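RimK-related lysine biosynthesis protein (Thermococcus kodakarensis, PDB 5K2M) binds ADP and magnesium and is probably an ATP-dependent ligase of the RimK family, LysX subfamily, serving amino-acid biosynthesis. Local coordinates at residues V46-V51 against Y58-F63; I77-A80 against L84-T87; G183-Y188 against K249-V254. One frame throughout, in Å; residues are numbered along the deposited sequence.

How the contacts relate
Taken from the N terminus, the three contacts follow one another in series, and none nests in or crosses another. Contact 1 closes a six-residue connection, laying helix 53-65 on strand 45-49 of the N-terminal parallel sheet. Contact 2 closes a turn of only three residues between helix 74-80 and helix 83-90. Contact 3 spans 60 residues and brings helix 249-255 to strand 180-188 of the antiparallel sheet in the ATP-grasp region. Contacts 1 and 2 touch: Ile77 CD1 packs 3.8 Å from Ala60 CB, and both contacts reach the second subunit. Contact 3 stands apart, its nearest atoms about 7 Å from contact 1 and about 13 Å from contact 2.

Contact 1: V46-V51 against Y58-F63; sequences VIIRNV and YTARLF
Val46 sets one methyl squarely on the ring of Phe63: CG2 lies 3.8 Å from the centroid of that ring, 5° off its normal, a CH-pi contact almost exactly over the centre of the face. The torsion explains which methyl is used. CG1 of Val46 is anti to the backbone N (chi1 176°), which leaves CG2 beside that N and facing the helix. The two side chains cross at about a right angle. Elsewhere on Phe63, the rings of Phe37 and Tyr41 meet it edge-to-face. Two residues along the strand, Ile48 bends toward the helix, its CG1 beside the backbone N and CD1 turned back again. In this shape its CG1 rests 4.1 Å from Ala60 CB, while CD1 slides alongside Thr59 and ends 3.4 Å from Thr59 OG1. That hydroxyl is buried here without a hydrogen-bonding partner in the model, its neighbour being a methyl. Beyond it, Asn50 and Thr59 reach toward each other from opposite directions and meet in van der Waals contact. No hydrogen bond joins the segments; they meet by van der Waals and CH-pi contacts, with the axes of 46-49 and 58-63 nearly antiparallel at 164° and 9.2 Å apart. On other sides of helix 53-65, Tyr58 and Leu62 pack against the second subunit. The antiparallel helix lying on its strand, with strand 70-71 next in the sheet, is the hallmark of a beta-alpha-beta unit in a parallel, Rossmann-like alpha/beta domain.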
loop_
_atom_site.group_PDB
_atom_site.type_symbol
_atom_site.label_atom_id
_atom_site.label_comp_id
_atom_site.label_asym_id
_atom_site.label_seq_id
_atom_site.Cartn_x
_atom_site.Cartn_y
_atom_site.Cartn_z
ATOM N N VAL A 46 31.159 23.641 -14.091
ATOM C CA VAL A 46 32.166 22.744 -13.538
ATOM C C VAL A 46 33.074 22.233 -14.645
ATOM O O VAL A 46 32.604 21.787 -15.685
ATOM C CB VAL A 46 31.542 21.541 -12.821
ATOM C CG1 VAL A 46 32.625 20.588 -12.340
ATOM C CG2 VAL A 46 30.703 22.021 -11.659
ATOM N N ILE A 47 34.374 22.313 -14.396
ATOM C CA ILE A 47 35.391 21.763 -15.279
ATOM C C ILE A 47 35.717 20.370 -14.766
ATOM O O ILE A 47 36.243 20.207 -13.667
ATOM C CB ILE A 47 36.642 22.659 -15.308
ATOM C CG1 ILE A 47 36.274 24.022 -15.909
ATOM C CG2 ILE A 47 37.752 22.023 -16.128
ATOM C CD1 ILE A 47 37.309 25.107 -15.678
ATOM N N ILE A 48 35.381 19.371 -15.566
ATOM C CA ILE A 48 35.460 17.968 -15.160
ATOM C C ILE A 48 36.871 17.430 -15.409
ATOM O O ILE A 48 37.286 17.311 -16.562
ATOM C CB ILE A 48 34.434 17.135 -15.947
ATOM C CG1 ILE A 48 33.013 17.644 -15.680
ATOM C CG2 ILE A 48 34.542 15.647 -15.595
ATOM C CD1 ILE A 48 32.475 17.357 -14.292
ATOM N N ARG A 49 37.600 17.106 -14.339
ATOM C CA ARG A 49 38.990 16.659 -14.469
ATOM C C ARG A 49 39.323 15.352 -13.722
ATOM O O ARG A 49 40.503 15.060 -13.507
ATOM C CB ARG A 49 39.944 17.769 -14.029
ATOM C CG ARG A 49 39.824 19.054 -14.835
ATOM C CD ARG A 49 40.251 18.864 -16.285
ATOM N NE ARG A 49 41.625 18.388 -16.368
ATOM C CZ ARG A 49 42.295 18.193 -17.501
ATOM N NH1 ARG A 49 43.544 17.747 -17.446
ATOM N NH2 ARG A 49 41.733 18.447 -18.681
ATOM N N ASN A 50 38.308 14.551 -13.386
ATOM C CA ASN A 50 38.527 13.282 -12.675
ATOM C C ASN A 50 39.451 12.370 -13.519
ATOM O O ASN A 50 39.258 12.262 -14.724
ATOM C CB ASN A 50 37.212 12.523 -12.424
ATOM C CG ASN A 50 36.124 13.353 -11.733
ATOM O OD1 ASN A 50 35.631 12.971 -10.671
ATOM N ND2 ASN A 50 35.691 14.431 -12.361
ATOM N N VAL A 51 40.431 11.698 -12.910
ATOM C CA VAL A 51 41.315 10.799 -13.683
ATOM C C VAL A 51 40.563 9.579 -14.251
ATOM O O VAL A 51 40.861 9.106 -15.349
ATOM C CB VAL A 51 42.538 10.341 -12.857
ATOM C CG1 VAL A 51 43.406 9.384 -13.655
ATOM C CG2 VAL A 51 43.375 11.544 -12.466
ATOM N N TYR A 58 30.004 10.239 -15.035
ATOM C CA TYR A 58 28.930 10.283 -14.058
ATOM C C TYR A 58 28.917 11.622 -13.306
ATOM O O TYR A 58 27.848 12.174 -13.103
ATOM C CB TYR A 58 28.989 9.090 -13.096
ATOM C CG TYR A 58 28.490 7.816 -13.721
ATOM C CD1 TYR A 58 29.345 6.999 -14.449
ATOM C CD2 TYR A 58 27.151 7.431 -13.612
ATOM C CE1 TYR A 58 28.890 5.822 -15.040
ATOM C CE2 TYR A 58 26.691 6.264 -14.206
ATOM C CZ TYR A 58 27.568 5.467 -14.915
ATOM O OH TYR A 58 27.143 4.322 -15.521
ATOM N N THR A 59 30.072 12.181 -12.949
ATOM C CA THR A 59 30.017 13.460 -12.258
ATOM C C THR A 59 29.486 14.575 -13.182
ATOM O O THR A 59 28.691 15.380 -12.728
ATOM C CB THR A 59 31.268 13.866 -11.401
ATOM O OG1 THR A 59 31.977 14.964 -11.973
ATOM C CG2 THR A 59 32.189 12.760 -11.120
ATOM N N ALA A 60 29.853 14.583 -14.466
ATOM C CA ALA A 60 29.228 15.523 -15.418
ATOM C C ALA A 60 27.699 15.389 -15.445
ATOM O O ALA A 60 26.982 16.383 -15.339
ATOM C CB ALA A 60 29.790 15.337 -16.821
ATOM N N ARG A 61 27.206 14.160 -15.570
ATOM C CA ARG A 61 25.772 13.921 -15.648
ATOM C C ARG A 61 25.048 14.391 -14.396
ATOM O O ARG A 61 23.963 14.946 -14.490
ATOM C CB ARG A 61 25.463 12.432 -15.894
ATOM C CG ARG A 61 23.972 12.095 -15.892
ATOM C CD ARG A 61 23.272 12.693 -17.109
ATOM N NE ARG A 61 21.815 12.588 -17.053
ATOM C CZ ARG A 61 21.005 13.500 -16.530
ATOM N NH1 ARG A 61 19.694 13.303 -16.549
ATOM N NH2 ARG A 61 21.488 14.602 -15.970
ATOM N N LEU A 62 25.639 14.149 -13.228
ATOM C CA LEU A 62 25.047 14.575 -11.962
ATOM C C LEU A 62 24.983 16.108 -11.794
ATOM O O LEU A 62 23.962 16.658 -11.357
ATOM C CB LEU A 62 25.806 13.931 -10.806
ATOM C CG LEU A 62 25.472 12.437 -10.675
ATOM C CD1 LEU A 62 26.562 11.678 -9.929
ATOM C CD2 LEU A 62 24.111 12.281 -10.012
ATOM N N PHE A 63 26.048 16.801 -12.155
ATOM C CA PHE A 63 26.004 18.261 -12.156
ATOM C C PHE A 63 24.955 18.808 -13.136
ATOM O O PHE A 63 24.226 19.748 -12.791
ATOM C CB PHE A 63 27.386 18.863 -12.399
ATOM C CG PHE A 63 28.206 18.983 -11.147
ATOM C CD1 PHE A 63 27.804 19.835 -10.130
ATOM C CD2 PHE A 63 29.373 18.248 -10.978
ATOM C CE1 PHE A 63 28.535 19.946 -8.956
ATOM C CE2 PHE A 63 30.118 18.366 -9.821
ATOM C CZ PHE A 63 29.695 19.219 -8.803
#

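Contact 2: I77-A80 against L84-T87; sequences IFEA and LFAT
Phe78 drives the edge of its ring into the face of Phe85, an edge-to-face aromatic pair with centroids 4.5 Å apart and planes at 63°. Phe78 CZ sits over the middle of the Phe85 ring, 3.4 Å above its plane, and Phe78 CE2 lies 3.4 Å from Phe85 CE2 at the rim. Swinging CG of Phe78 away from its own backbone N (chi1 171°) carries that ring across the turn, although its first bond does not aim there. Tyr58 of the second subunit also meets Phe85 edge-to-face, making this ring part of the subunit interface. At the edge of the Phe85 ring, near its plane, lies the Glu79 carboxylate, its CD 4.2 Å from Phe85 CD2. Polar bridging runs through one water, which donates to Glu79 OE1 and to Phe85 O, at 2.8 Å each; the same OE1 has its ionic partner in Arg89 NE. Ala86 packs on the 77-80 backbone: its CB lies 3.4 Å from Glu79 O, and Ala86 N is close to that carbonyl too, but at a poor angle for a hydrogen bond. An alanine in place of Phe85 would probably leave the Phe78 edge and Tyr58 of the second subunit without their shared aromatic partner and open a gap at the interface. The two segments of helices 74-80 and 83-90 thus meet through an aromatic pair and a water bridge rather than a direct hydrogen bond, with Glu79 probably kept charged by its arginine.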
loop_
_atom_site.group_PDB
_atom_site.type_symbol
_atom_site.label_atom_id
_atom_site.label_comp_id
_atom_site.label_asym_id
_atom_site.label_seq_id
_atom_site.Cartn_x
_atom_site.Cartn_y
_atom_site.Cartn_z
ATOM N N ILE A 77 31.792 13.338 -23.133
ATOM C CA ILE A 77 32.661 12.418 -22.416
ATOM C C ILE A 77 32.340 10.961 -22.788
ATOM O O ILE A 77 33.244 10.172 -23.040
ATOM C CB ILE A 77 32.571 12.604 -20.889
ATOM C CG1 ILE A 77 33.220 13.934 -20.471
ATOM C CG2 ILE A 77 33.249 11.439 -20.166
ATOM C CD1 ILE A 77 32.677 14.491 -19.170
ATOM N N PHE A 78 31.060 10.614 -22.857
ATOM C CA PHE A 78 30.694 9.260 -23.246
ATOM C C PHE A 78 31.075 8.944 -24.693
ATOM O O PHE A 78 31.690 7.929 -24.956
ATOM C CB PHE A 78 29.194 8.985 -23.069
ATOM C CG PHE A 78 28.778 7.677 -23.678
ATOM C CD1 PHE A 78 29.354 6.487 -23.229
ATOM C CD2 PHE A 78 27.912 7.634 -24.761
ATOM C CE1 PHE A 78 29.020 5.271 -23.812
ATOM C CE2 PHE A 78 27.559 6.426 -25.334
ATOM C CZ PHE A 78 28.115 5.244 -24.866
ATOM N N GLU A 79 30.691 9.803 -25.633
ATOM C CA GLU A 79 30.919 9.483 -27.036
ATOM C C GLU A 79 32.374 9.595 -27.439
ATOM O O GLU A 79 32.920 8.667 -28.040
ATOM C CB GLU A 79 30.026 10.314 -27.950
ATOM C CG GLU A 79 28.561 10.009 -27.715
ATOM C CD GLU A 79 27.738 9.904 -28.985
ATOM O OE1 GLU A 79 28.305 9.836 -30.104
ATOM O OE2 GLU A 79 26.497 9.884 -28.840
ATOM N N ALA A 80 33.013 10.706 -27.100
ATOM C CA ALA A 80 34.442 10.865 -27.401
ATOM C C ALA A 80 35.306 9.827 -26.669
ATOM O O ALA A 80 36.273 9.310 -27.233
ATOM C CB ALA A 80 34.910 12.278 -27.070
ATOM N N LEU A 84 34.697 3.155 -30.032
ATOM C CA LEU A 84 33.748 2.723 -31.048
ATOM C C LEU A 84 32.713 3.792 -31.337
ATOM O O LEU A 84 32.473 4.105 -32.488
ATOM C CB LEU A 84 33.080 1.406 -30.634
ATOM C CG LEU A 84 32.145 0.709 -31.619
ATOM C CD1 LEU A 84 32.661 0.776 -33.047
ATOM C CD2 LEU A 84 31.964 -0.746 -31.234
ATOM N N PHE A 85 32.102 4.353 -30.301
ATOM C CA PHE A 85 31.150 5.461 -30.493
ATOM C C PHE A 85 31.852 6.644 -31.175
ATOM O O PHE A 85 31.279 7.285 -32.067
ATOM C CB PHE A 85 30.523 5.921 -29.168
ATOM C CG PHE A 85 29.329 5.118 -28.724
ATOM C CD1 PHE A 85 29.472 3.814 -28.254
ATOM C CD2 PHE A 85 28.052 5.689 -28.728
ATOM C CE1 PHE A 85 28.371 3.082 -27.813
ATOM C CE2 PHE A 85 26.942 4.962 -28.306
ATOM C CZ PHE A 85 27.105 3.656 -27.844
ATOM N N ALA A 86 33.099 6.911 -30.797
ATOM C CA ALA A 86 33.841 8.010 -31.426
ATOM C C ALA A 86 34.141 7.781 -32.907
ATOM O O ALA A 86 33.942 8.709 -33.707
ATOM C CB ALA A 86 35.111 8.343 -30.668
ATOM N N THR A 87 34.570 6.576 -33.307
ATOM C CA THR A 87 34.864 6.403 -34.731
ATOM C C THR A 87 33.577 6.454 -35.528
ATOM O O THR A 87 33.579 6.966 -36.634
ATOM C CB THR A 87 35.740 5.185 -35.151
ATOM O OG1 THR A 87 34.933 4.130 -35.686
ATOM C CG2 THR A 87 36.605 4.702 -34.090
HETATM O O HOH W 1 28.458 7.603 -31.862
#

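Contact 3: G183-Y188 against K249-V254; sequences GAIYRY and KNAARV
Ile185 makes every apolar contact of strand 183-188 with helix 249-254. Its CG2 rests against two helix residues three apart in sequence, 3.9 Å from Ala251 CA and 4.0 Å from Val254 CG1, while CD1 reaches along to Ala251 CB at 4.1 Å. CG1 stands between the backbone N and the carbonyl carbon (chi1 57°), a less common staggered position that brings both CG2 and CD1 to the helix. The small Ala251 side chain lets the backbones come near, with its CA 6.2 Å from Ile185 CA. No hydrogen bond crosses between the segments; within the helix, Arg253 NH2 donates to Asn250 OD1 over 3.3 Å, nearly straight at 169° and in the guanidinium plane. A modified side chain from a chain of another protein accepts from Asn250 ND2 and Ala251 N and packs on Ile185, consistent with a bound substrate end as in LysX-type enzymes. Farther along the strand, Arg187 touches ADP and pairs with Asp171 and Asp229. Helix 249-255 thus packs, with Ile185 about 10 Å from the nucleotide, on the antiparallel sheet that carries Arg187 and Asp171 of the ADP site, as in the ATP-grasp fold.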
loop_
_atom_site.group_PDB
_atom_site.type_symbol
_atom_site.label_atom_id
_atom_site.label_comp_id
_atom_site.label_asym_id
_atom_site.label_seq_id
_atom_site.Cartn_x
_atom_site.Cartn_y
_atom_site.Cartn_z
ATOM N N GLY A 183 46.699 24.060 -30.690
ATOM C CA GLY A 183 48.081 23.627 -30.878
ATOM C C GLY A 183 48.226 22.149 -31.154
ATOM O O GLY A 183 47.261 21.382 -31.013
ATOM N N ALA A 184 49.441 21.750 -31.531
ATOM C CA ALA A 184 49.743 20.350 -31.808
ATOM C C ALA A 184 51.194 20.009 -31.561
ATOM O O ALA A 184 52.083 20.869 -31.657
ATOM C CB ALA A 184 49.368 19.992 -33.240
ATOM N N ILE A 185 51.414 18.729 -31.245
ATOM C CA ILE A 185 52.746 18.163 -31.039
ATOM C C ILE A 185 52.896 16.846 -31.789
ATOM O O ILE A 185 51.899 16.192 -32.115
ATOM C CB ILE A 185 53.025 17.860 -29.555
ATOM C CG1 ILE A 185 51.961 16.900 -28.979
ATOM C CG2 ILE A 185 53.059 19.148 -28.756
ATOM C CD1 ILE A 185 52.335 16.279 -27.646
ATOM N N TYR A 186 54.141 16.474 -32.073
ATOM C CA TYR A 186 54.456 15.108 -32.421
ATOM C C TYR A 186 54.751 14.391 -31.102
ATOM O O TYR A 186 55.257 15.012 -30.166
ATOM C CB TYR A 186 55.665 15.032 -33.353
ATOM C CG TYR A 186 55.453 15.692 -34.704
ATOM C CD1 TYR A 186 54.618 15.120 -35.654
ATOM C CD2 TYR A 186 56.108 16.884 -35.036
ATOM C CE1 TYR A 186 54.423 15.726 -36.889
ATOM C CE2 TYR A 186 55.917 17.497 -36.262
ATOM C CZ TYR A 186 55.078 16.911 -37.183
ATOM O OH TYR A 186 54.885 17.505 -38.399
ATOM N N ARG A 187 54.394 13.111 -31.024
ATOM C CA ARG A 187 54.830 12.228 -29.948
ATOM C C ARG A 187 55.732 11.150 -30.553
ATOM O O ARG A 187 55.245 10.255 -31.241
ATOM C CB ARG A 187 53.628 11.584 -29.250
ATOM C CG ARG A 187 52.711 12.565 -28.530
ATOM C CD ARG A 187 51.564 11.869 -27.816
ATOM N NE ARG A 187 50.607 11.271 -28.746
ATOM C CZ ARG A 187 49.372 10.874 -28.427
ATOM N NH1 ARG A 187 48.896 11.000 -27.192
ATOM N NH2 ARG A 187 48.592 10.361 -29.363
ATOM N N TYR A 188 57.041 11.258 -30.309
ATOM C CA TYR A 188 58.045 10.340 -30.857
ATOM C C TYR A 188 58.291 9.149 -29.932
ATOM O O TYR A 188 58.318 9.292 -28.714
ATOM C CB TYR A 188 59.391 11.064 -31.072
ATOM C CG TYR A 188 59.434 12.003 -32.264
ATOM C CD1 TYR A 188 59.741 11.530 -33.534
ATOM C CD2 TYR A 188 59.172 13.365 -32.119
ATOM C CE1 TYR A 188 59.781 12.382 -34.629
ATOM C CE2 TYR A 188 59.207 14.224 -33.209
ATOM C CZ TYR A 188 59.516 13.724 -34.460
ATOM O OH TYR A 188 59.560 14.562 -35.543
ATOM N N LYS A 249 50.345 18.782 -20.214
ATOM C CA LYS A 249 51.484 19.436 -19.587
ATOM C C LYS A 249 52.726 19.398 -20.476
ATOM O O LYS A 249 53.485 20.369 -20.505
ATOM C CB LYS A 249 51.787 18.868 -18.193
ATOM C CG LYS A 249 52.383 17.470 -18.158
ATOM C CD LYS A 249 52.598 17.021 -16.721
ATOM C CE LYS A 249 53.280 15.664 -16.650
ATOM N NZ LYS A 249 52.429 14.565 -17.196
ATOM N N ASN A 250 52.935 18.296 -21.195
ATOM C CA ASN A 250 54.074 18.214 -22.113
ATOM C C ASN A 250 53.810 19.037 -23.370
ATOM O O ASN A 250 54.722 19.689 -23.886
ATOM C CB ASN A 250 54.412 16.762 -22.481
ATOM C CG ASN A 250 54.789 15.924 -21.267
ATOM O OD1 ASN A 250 55.770 16.211 -20.563
ATOM N ND2 ASN A 250 54.016 14.883 -21.016
ATOM N N ALA A 251 52.560 19.023 -23.835
ATOM C CA ALA A 251 52.179 19.762 -25.049
ATOM C C ALA A 251 52.266 21.277 -24.852
ATOM O O ALA A 251 52.753 21.993 -25.726
ATOM C CB ALA A 251 50.786 19.369 -25.504
ATOM N N ALA A 252 51.792 21.755 -23.705
ATOM C CA ALA A 252 51.894 23.173 -23.362
ATOM C C ALA A 252 53.355 23.576 -23.166
ATOM O O ALA A 252 53.774 24.628 -23.637
ATOM C CB ALA A 252 51.089 23.485 -22.114
ATOM N N ARG A 253 54.131 22.739 -22.482
ATOM C CA ARG A 253 55.549 23.038 -22.261
ATOM C C ARG A 253 56.298 23.203 -23.591
ATOM O O ARG A 253 57.170 24.053 -23.715
ATOM C CB ARG A 253 56.222 21.949 -21.409
ATOM C CG ARG A 253 57.730 22.156 -21.234
ATOM C CD ARG A 253 58.376 21.119 -20.331
ATOM N NE ARG A 253 58.034 19.753 -20.732
ATOM C CZ ARG A 253 58.590 19.084 -21.740
ATOM N NH1 ARG A 253 59.551 19.625 -22.484
ATOM N NH2 ARG A 253 58.175 17.853 -22.011
ATOM N N VAL A 254 55.921 22.404 -24.582
ATOM C CA VAL A 254 56.669 22.278 -25.833
ATOM C C VAL A 254 56.189 23.264 -26.922
ATOM O O VAL A 254 56.957 23.640 -27.802
ATOM C CB VAL A 254 56.636 20.778 -26.267
ATOM C CG1 VAL A 254 56.712 20.574 -27.765
ATOM C CG2 VAL A 254 57.739 20.009 -25.550
#